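Local coordinates for Non-structural polyprotein (Sindbis virus, PDB 4GUA) that acts as an uncleaved nsP2-nsP3 precursor of the viral replication machinery, joining a cysteine protease that processes the polyprotein to a macro domain and a zinc-binding domain, at residues A[151-159]-A[326-334]; A[286-294]-A[472-480]. All coordinates share one frame; numbering follows the deposited sequence.

Interaction 1: A[151-159]-A[326-334]; sequences NLPHALVPE and NCVISSVYE
One face of the His154 imidazole is covered by the methyl CG2 of Ile329, a CH-pi contact with CG2 3.7 Å from the ring centroid, over the face and displaced toward the rim. The edge of the same ring carries a bond within its own segment: His154 ND1 donates to Ala155 O over 2.7 Å, with the acceptor almost in the imidazole plane. This bond, together with an edge-to-face meeting with Tyr272, limits rotation of the imidazole. The Tyr333 ring approaches obliquely, its centroid 5.5 Å from that of His154 and the two planes 33° apart; His154 CE1 comes nearest, 3.7 Å from Tyr333 CE2. Further round the phenol, Val157 CG1 packs on Tyr333 CD1 at 3.8 Å, while His237 meets the ring edge-to-face. The phenol OH bonds to Thr303 O.

Segment 151-159 belongs to the C9 cysteine protease and passes as irregular chain, following the short strand 151-152, along helix 323-333. That helix lies against the sheet of the methyltransferase-like domain of nsP2, with Ile329 also touching Met305 and Leu307 of strand 305-312. The contact is thus part of the interface between the two nsP2 domains.

Its one cross-segment hydrogen bond runs from Ala155 N to Ser330 OG, 3.2 Å long with an N-H...O angle of 156°. With OG trans to its own backbone nitrogen (chi1 -171°), the Ser330 hydroxyl is carried to the loop side of the helix, where it also touches the Ala155 methyl and makes a weak bond to Glu334 OE1. One turn earlier in the helix, the Asn326 amide lies against Pro153, with OD1 3.5 Å from Pro153 CB, and is held by Tyr272 through OD1 and by Ala660 O through ND2.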
loop_
_atom_site.group_PDB
_atom_site.type_symbol
_atom_site.label_atom_id
_atom_site.label_comp_id
_atom_site.label_asym_id
_atom_site.label_seq_id
_atom_site.Cartn_x
_atom_site.Cartn_y
_atom_site.Cartn_z
ATOM N N ASN A 151 -11.866 -2.509 -1.506
ATOM C CA ASN A 151 -11.512 -2.525 -0.095
ATOM C C ASN A 151 -10.617 -1.329 0.165
ATOM O O ASN A 151 -9.519 -1.237 -0.373
ATOM C CB ASN A 151 -10.800 -3.823 0.290
ATOM C CG ASN A 151 -11.770 -4.974 0.537
ATOM O OD1 ASN A 151 -12.991 -4.777 0.615
ATOM N ND2 ASN A 151 -11.229 -6.182 0.673
ATOM N N LEU A 152 -11.090 -0.416 1.000
ATOM C CA LEU A 152 -10.381 0.825 1.252
ATOM C C LEU A 152 -9.198 0.567 2.165
ATOM O O LEU A 152 -9.326 -0.141 3.154
ATOM C CB LEU A 152 -11.327 1.845 1.880
ATOM C CG LEU A 152 -12.560 2.149 1.024
ATOM C CD1 LEU A 152 -13.573 2.962 1.811
ATOM C CD2 LEU A 152 -12.163 2.871 -0.245
ATOM N N PRO A 153 -8.035 1.135 1.828
ATOM C CA PRO A 153 -6.834 0.898 2.633
ATOM C C PRO A 153 -6.946 1.513 4.026
ATOM O O PRO A 153 -6.239 1.090 4.942
ATOM C CB PRO A 153 -5.729 1.590 1.832
ATOM C CG PRO A 153 -6.424 2.624 1.013
ATOM C CD PRO A 153 -7.795 2.085 0.726
ATOM N N HIS A 154 -7.827 2.496 4.184
ATOM C CA HIS A 154 -7.979 3.177 5.465
ATOM C C HIS A 154 -9.362 3.818 5.582
ATOM O O HIS A 154 -10.074 3.971 4.592
ATOM C CB HIS A 154 -6.884 4.236 5.649
ATOM C CG HIS A 154 -6.963 5.370 4.671
ATOM N ND1 HIS A 154 -7.929 6.350 4.746
ATOM C CD2 HIS A 154 -6.195 5.682 3.600
ATOM C CE1 HIS A 154 -7.754 7.216 3.765
ATOM N NE2 HIS A 154 -6.708 6.834 3.055
ATOM N N ALA A 155 -9.729 4.188 6.803
ATOM C CA ALA A 155 -11.021 4.802 7.084
ATOM C C ALA A 155 -11.157 6.176 6.436
ATOM O O ALA A 155 -10.165 6.818 6.103
ATOM C CB ALA A 155 -11.210 4.924 8.588
ATOM N N LEU A 156 -12.395 6.629 6.279
ATOM C CA LEU A 156 -12.665 7.967 5.778
ATOM C C LEU A 156 -13.406 8.725 6.873
ATOM O O LEU A 156 -13.911 8.118 7.820
ATOM C CB LEU A 156 -13.544 7.903 4.534
ATOM C CG LEU A 156 -13.113 6.968 3.410
ATOM C CD1 LEU A 156 -14.097 7.087 2.261
ATOM C CD2 LEU A 156 -11.702 7.269 2.947
ATOM N N VAL A 157 -13.467 10.048 6.762
ATOM C CA VAL A 157 -14.141 10.847 7.766
ATOM C C VAL A 157 -15.602 10.897 7.368
ATOM O O VAL A 157 -15.919 11.155 6.209
ATOM C CB VAL A 157 -13.582 12.278 7.833
ATOM C CG1 VAL A 157 -12.068 12.247 7.973
ATOM C CG2 VAL A 157 -13.979 13.060 6.597
ATOM N N PRO A 158 -16.501 10.658 8.329
ATOM C CA PRO A 158 -17.928 10.684 7.987
ATOM C C PRO A 158 -18.378 12.047 7.461
ATOM O O PRO A 158 -18.970 12.133 6.378
ATOM C CB PRO A 158 -18.619 10.387 9.321
ATOM C CG PRO A 158 -17.591 10.669 10.383
ATOM C CD PRO A 158 -16.254 10.451 9.766
ATOM N N GLU A 159 -18.019 13.103 8.189
ATOM C CA GLU A 159 -18.469 14.448 7.856
ATOM C C GLU A 159 -17.299 15.423 7.812
ATOM O O GLU A 159 -16.496 15.488 8.733
ATOM C CB GLU A 159 -19.526 14.924 8.869
ATOM N N ASN A 326 -1.376 1.902 6.304
ATOM C CA ASN A 326 -2.825 1.759 6.422
ATOM C C ASN A 326 -3.266 1.892 7.868
ATOM O O ASN A 326 -4.172 2.660 8.184
ATOM C CB ASN A 326 -3.287 0.402 5.895
ATOM C CG ASN A 326 -3.337 0.345 4.388
ATOM O OD1 ASN A 326 -2.824 1.229 3.696
ATOM N ND2 ASN A 326 -3.949 -0.709 3.866
ATOM N N CYS A 327 -2.620 1.133 8.748
ATOM C CA CYS A 327 -2.978 1.138 10.157
ATOM C C CYS A 327 -2.867 2.537 10.773
ATOM O O CYS A 327 -3.762 2.983 11.487
ATOM C CB CYS A 327 -2.098 0.156 10.923
ATOM S SG CYS A 327 -2.556 0.006 12.646
ATOM N N VAL A 328 -1.762 3.217 10.488
ATOM C CA VAL A 328 -1.480 4.535 11.039
ATOM C C VAL A 328 -2.507 5.578 10.612
ATOM O O VAL A 328 -3.176 6.186 11.441
ATOM C CB VAL A 328 -0.105 5.015 10.568
ATOM C CG1 VAL A 328 0.092 6.485 10.900
ATOM C CG2 VAL A 328 0.982 4.167 11.185
ATOM N N ILE A 329 -2.624 5.778 9.305
ATOM C CA ILE A 329 -3.549 6.757 8.755
ATOM C C ILE A 329 -4.961 6.513 9.268
ATOM O O ILE A 329 -5.639 7.441 9.701
ATOM C CB ILE A 329 -3.569 6.691 7.222
ATOM C CG1 ILE A 329 -2.292 7.308 6.658
ATOM C CG2 ILE A 329 -4.796 7.406 6.671
ATOM C CD1 ILE A 329 -2.191 7.250 5.150
ATOM N N SER A 330 -5.398 5.260 9.216
ATOM C CA SER A 330 -6.763 4.912 9.586
ATOM C C SER A 330 -7.027 5.224 11.059
ATOM O O SER A 330 -8.082 5.753 11.424
ATOM C CB SER A 330 -7.026 3.436 9.309
ATOM O OG SER A 330 -8.400 3.156 9.476
ATOM N N SER A 331 -6.065 4.888 11.906
ATOM C CA SER A 331 -6.214 5.128 13.328
ATOM C C SER A 331 -6.289 6.626 13.606
ATOM O O SER A 331 -7.085 7.063 14.434
ATOM C CB SER A 331 -5.062 4.483 14.096
ATOM O OG SER A 331 -5.083 3.072 13.940
ATOM N N VAL A 332 -5.484 7.413 12.900
ATOM C CA VAL A 332 -5.499 8.865 13.077
ATOM C C VAL A 332 -6.865 9.453 12.714
ATOM O O VAL A 332 -7.424 10.271 13.451
ATOM C CB VAL A 332 -4.423 9.555 12.227
ATOM C CG1 VAL A 332 -4.592 11.055 12.299
ATOM C CG2 VAL A 332 -3.037 9.158 12.697
ATOM N N TYR A 333 -7.398 9.028 11.576
ATOM C CA TYR A 333 -8.701 9.493 11.133
ATOM C C TYR A 333 -9.790 9.099 12.121
ATOM O O TYR A 333 -10.819 9.768 12.217
ATOM C CB TYR A 333 -9.032 8.921 9.755
ATOM C CG TYR A 333 -8.466 9.699 8.602
ATOM C CD1 TYR A 333 -8.547 11.087 8.571
ATOM C CD2 TYR A 333 -7.859 9.047 7.532
ATOM C CE1 TYR A 333 -8.035 11.808 7.505
ATOM C CE2 TYR A 333 -7.340 9.756 6.461
ATOM C CZ TYR A 333 -7.436 11.135 6.454
ATOM O OH TYR A 333 -6.930 11.844 5.400
ATOM N N GLU A 334 -9.579 7.993 12.825
ATOM C CA GLU A 334 -10.562 7.506 13.788
ATOM C C GLU A 334 -10.268 7.995 15.209
ATOM O O GLU A 334 -10.963 7.622 16.149
ATOM C CB GLU A 334 -10.627 5.980 13.743
ATOM C CG GLU A 334 -11.649 5.461 12.738
ATOM C CD GLU A 334 -11.557 3.964 12.536
ATOM O OE1 GLU A 334 -10.497 3.478 12.081
ATOM O OE2 GLU A 334 -12.543 3.267 12.854
#

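Interaction 2: A[286-294]-A[472-480]; sequences RKFVRVSAA and TALDRTDAD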
loop_
_atom_site.group_PDB
_atom_site.type_symbol
_atom_site.label_atom_id
_atom_site.label_comp_id
_atom_site.label_asym_id
_atom_site.label_seq_id
_atom_site.Cartn_x
_atom_site.Cartn_y
_atom_site.Cartn_z
ATOM N N ARG A 286 8.272 3.420 -2.228
ATOM C CA ARG A 286 9.317 2.468 -2.567
ATOM C C ARG A 286 10.695 3.152 -2.541
ATOM O O ARG A 286 11.723 2.500 -2.340
ATOM C CB ARG A 286 9.059 1.826 -3.944
ATOM C CG ARG A 286 8.842 0.325 -3.844
ATOM C CD ARG A 286 8.655 -0.429 -5.171
ATOM N NE ARG A 286 8.279 0.358 -6.345
ATOM C CZ ARG A 286 7.026 0.603 -6.723
ATOM N NH1 ARG A 286 6.002 0.164 -6.001
ATOM N NH2 ARG A 286 6.793 1.311 -7.818
ATOM N N LYS A 287 10.710 4.469 -2.738
ATOM C CA LYS A 287 11.960 5.228 -2.799
ATOM C C LYS A 287 12.561 5.589 -1.436
ATOM O O LYS A 287 13.667 6.134 -1.374
ATOM C CB LYS A 287 11.746 6.519 -3.592
ATOM C CG LYS A 287 11.310 6.300 -5.021
ATOM C CD LYS A 287 11.098 7.610 -5.754
ATOM C CE LYS A 287 10.588 7.372 -7.172
ATOM N NZ LYS A 287 11.489 6.497 -7.964
ATOM N N PHE A 288 11.841 5.297 -0.353
ATOM C CA PHE A 288 12.265 5.716 0.990
ATOM C C PHE A 288 12.381 4.548 1.950
ATOM O O PHE A 288 11.719 3.525 1.784
ATOM C CB PHE A 288 11.289 6.743 1.568
ATOM C CG PHE A 288 11.275 8.049 0.833
ATOM C CD1 PHE A 288 10.537 8.199 -0.332
ATOM C CD2 PHE A 288 11.987 9.133 1.317
ATOM C CE1 PHE A 288 10.520 9.403 -1.012
ATOM C CE2 PHE A 288 11.975 10.343 0.646
ATOM C CZ PHE A 288 11.242 10.480 -0.521
ATOM N N VAL A 289 13.224 4.716 2.964
ATOM C CA VAL A 289 13.438 3.687 3.975
ATOM C C VAL A 289 12.180 3.494 4.819
ATOM O O VAL A 289 11.756 2.365 5.074
ATOM C CB VAL A 289 14.607 4.067 4.911
ATOM C CG1 VAL A 289 14.832 2.985 5.942
ATOM C CG2 VAL A 289 15.877 4.283 4.114
ATOM N N ARG A 290 11.584 4.608 5.235
ATOM C CA ARG A 290 10.366 4.600 6.040
ATOM C C ARG A 290 9.331 5.554 5.469
ATOM O O ARG A 290 9.667 6.526 4.790
ATOM C CB ARG A 290 10.641 5.069 7.464
ATOM C CG ARG A 290 11.402 4.134 8.365
ATOM C CD ARG A 290 11.474 4.786 9.731
ATOM N NE ARG A 290 12.229 4.022 10.713
ATOM C CZ ARG A 290 11.704 3.143 11.554
ATOM N NH1 ARG A 290 10.401 2.881 11.535
ATOM N NH2 ARG A 290 12.494 2.518 12.415
ATOM N N VAL A 291 8.066 5.276 5.749
ATOM C CA VAL A 291 7.022 6.255 5.517
ATOM C C VAL A 291 5.943 6.110 6.585
ATOM O O VAL A 291 5.516 5.000 6.908
ATOM C CB VAL A 291 6.423 6.148 4.090
ATOM C CG1 VAL A 291 6.030 4.724 3.773
ATOM C CG2 VAL A 291 5.232 7.081 3.940
ATOM N N SER A 292 5.517 7.249 7.123
ATOM C CA SER A 292 4.498 7.315 8.158
ATOM C C SER A 292 3.556 8.458 7.809
ATOM O O SER A 292 3.574 8.951 6.683
ATOM C CB SER A 292 5.122 7.545 9.530
ATOM O OG SER A 292 4.175 7.303 10.563
ATOM N N ALA A 293 2.695 8.831 8.750
ATOM C CA ALA A 293 1.732 9.907 8.543
ATOM C C ALA A 293 1.488 10.671 9.833
ATOM O O ALA A 293 1.791 10.192 10.930
ATOM C CB ALA A 293 0.423 9.346 8.025
ATOM N N ALA A 294 0.948 11.873 9.693
ATOM C CA ALA A 294 0.670 12.722 10.837
ATOM C C ALA A 294 -0.466 13.670 10.498
ATOM O O ALA A 294 -0.628 14.066 9.345
ATOM C CB ALA A 294 1.905 13.504 11.218
ATOM N N THR A 472 13.667 -5.209 8.796
ATOM C CA THR A 472 12.775 -5.280 7.644
ATOM C C THR A 472 11.347 -5.151 8.141
ATOM O O THR A 472 10.540 -4.410 7.579
ATOM C CB THR A 472 12.903 -6.610 6.880
ATOM O OG1 THR A 472 14.197 -6.712 6.273
ATOM C CG2 THR A 472 11.839 -6.701 5.799
ATOM N N ALA A 473 11.050 -5.881 9.209
ATOM C CA ALA A 473 9.726 -5.863 9.810
ATOM C C ALA A 473 9.445 -4.562 10.569
ATOM O O ALA A 473 8.365 -3.987 10.437
ATOM C CB ALA A 473 9.563 -7.059 10.741
ATOM N N LEU A 474 10.411 -4.107 11.364
ATOM C CA LEU A 474 10.168 -3.022 12.317
ATOM C C LEU A 474 10.424 -1.616 11.784
ATOM O O LEU A 474 10.143 -0.635 12.470
ATOM C CB LEU A 474 10.965 -3.259 13.605
ATOM C CG LEU A 474 10.359 -4.359 14.477
ATOM C CD1 LEU A 474 11.360 -4.880 15.480
ATOM C CD2 LEU A 474 9.133 -3.827 15.196
ATOM N N ASP A 475 10.955 -1.508 10.573
ATOM C CA ASP A 475 10.979 -0.224 9.883
ATOM C C ASP A 475 9.536 0.149 9.555
ATOM O O ASP A 475 9.195 1.315 9.349
ATOM C CB ASP A 475 11.790 -0.322 8.595
ATOM C CG ASP A 475 13.283 -0.397 8.847
ATOM O OD1 ASP A 475 13.704 -0.227 10.012
ATOM O OD2 ASP A 475 14.033 -0.625 7.871
ATOM N N ARG A 476 8.693 -0.878 9.540
ATOM C CA ARG A 476 7.287 -0.773 9.178
ATOM C C ARG A 476 6.421 -0.459 10.400
ATOM O O ARG A 476 5.222 -0.721 10.392
ATOM C CB ARG A 476 6.824 -2.049 8.476
ATOM C CG ARG A 476 7.067 -2.066 6.965
ATOM C CD ARG A 476 7.366 -0.693 6.403
ATOM N NE ARG A 476 8.012 -0.744 5.094
ATOM C CZ ARG A 476 8.343 0.333 4.391
ATOM N NH1 ARG A 476 8.065 1.541 4.853
ATOM N NH2 ARG A 476 8.937 0.208 3.218
ATOM N N THR A 477 7.052 -0.024 11.490
ATOM C CA THR A 477 6.315 0.525 12.629
ATOM C C THR A 477 6.748 1.964 12.947
ATOM O O THR A 477 7.679 2.494 12.344
ATOM C CB THR A 477 6.546 -0.316 13.902
ATOM O OG1 THR A 477 7.891 -0.137 14.365
ATOM C CG2 THR A 477 6.287 -1.789 13.634
ATOM N N ASP A 478 6.053 2.591 13.892
ATOM C CA ASP A 478 6.432 3.905 14.411
ATOM C C ASP A 478 7.186 3.817 15.739
ATOM O O ASP A 478 7.477 4.831 16.359
ATOM C CB ASP A 478 5.199 4.785 14.575
ATOM C CG ASP A 478 4.625 5.228 13.247
ATOM O OD1 ASP A 478 5.411 5.401 12.292
ATOM O OD2 ASP A 478 3.390 5.399 13.158
ATOM N N ALA A 479 7.476 2.600 16.181
ATOM C CA ALA A 479 8.029 2.372 17.511
ATOM C C ALA A 479 9.536 2.602 17.584
ATOM O O ALA A 479 10.258 2.335 16.629
ATOM C CB ALA A 479 7.703 0.955 17.958
ATOM N N ASP A 480 9.997 3.116 18.721
ATOM C CA ASP A 480 11.417 3.124 19.051
ATOM C C ASP A 480 11.794 1.712 19.465
ATOM O O ASP A 480 11.133 1.119 20.313
ATOM C CB ASP A 480 11.704 4.096 20.198
ATOM C CG ASP A 480 11.704 5.550 19.753
ATOM O OD1 ASP A 480 12.128 5.836 18.613
ATOM O OD2 ASP A 480 11.269 6.410 20.545
#
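The edge strand 288-294 of the methyltransferase-like sheet here meets the turn that leads from helix 463-474 to strand 480-484 of the macro domain. Leu474 to Thr477 form a type I beta turn, and a classic beta bulge sets Val289 and Arg290 together opposite Arg310. From the bulge the Arg290 chain extends from CG to NE and lays its guanidinium across the turn. Asp475 CA sits over one face, 3.5 Å above the plane, and Thr477 O lies at the edge, 2.9 Å from Arg290 NH1. Asp475 OD1 is 3.8 Å from Arg290 NH2 but well out of the guanidinium plane, a long salt bridge; the carboxylate is bonded to Tyr346 and paired with Lys501. Arg476, bent at chi2 (-16°), brings its own guanidinium back over the strand, where Val289 O faces the plane. Farther along, Ser292 OG donates to Asp478 OD1 over 2.9 Å, reaching its syn side 25° out of the carboxylate plane. Polar and charged groups dominate; because no Arg290 N-H points at Asp475 OD1, that attraction is undirected, and the carboxylate's ties to Lys501 and Tyr346 probably weaken it further.

In the fold
Both contacts tie the methyltransferase-like domain of nsP2 to a neighbour: interaction 1 to the protease, interaction 2 to the macro domain of nsP3. Their centres are 18 Å apart, and they meet where helix 323-333 packs on strand 288-294. There Ile329 CG1 lies 3.7 Å from Ala293 CB, and Val328 also reaches Asp478, so helix, edge strand and macro-domain turn adjoin one another. Interaction 1 is the more buried and relies on rings, methyl groups and one backbone-to-hydroxyl bond. Interaction 2, only partly buried at the rim of the sheet, joins arginines, carboxylates and a serine hydroxyl, with one serine-to-aspartate hydrogen bond and a long salt bridge.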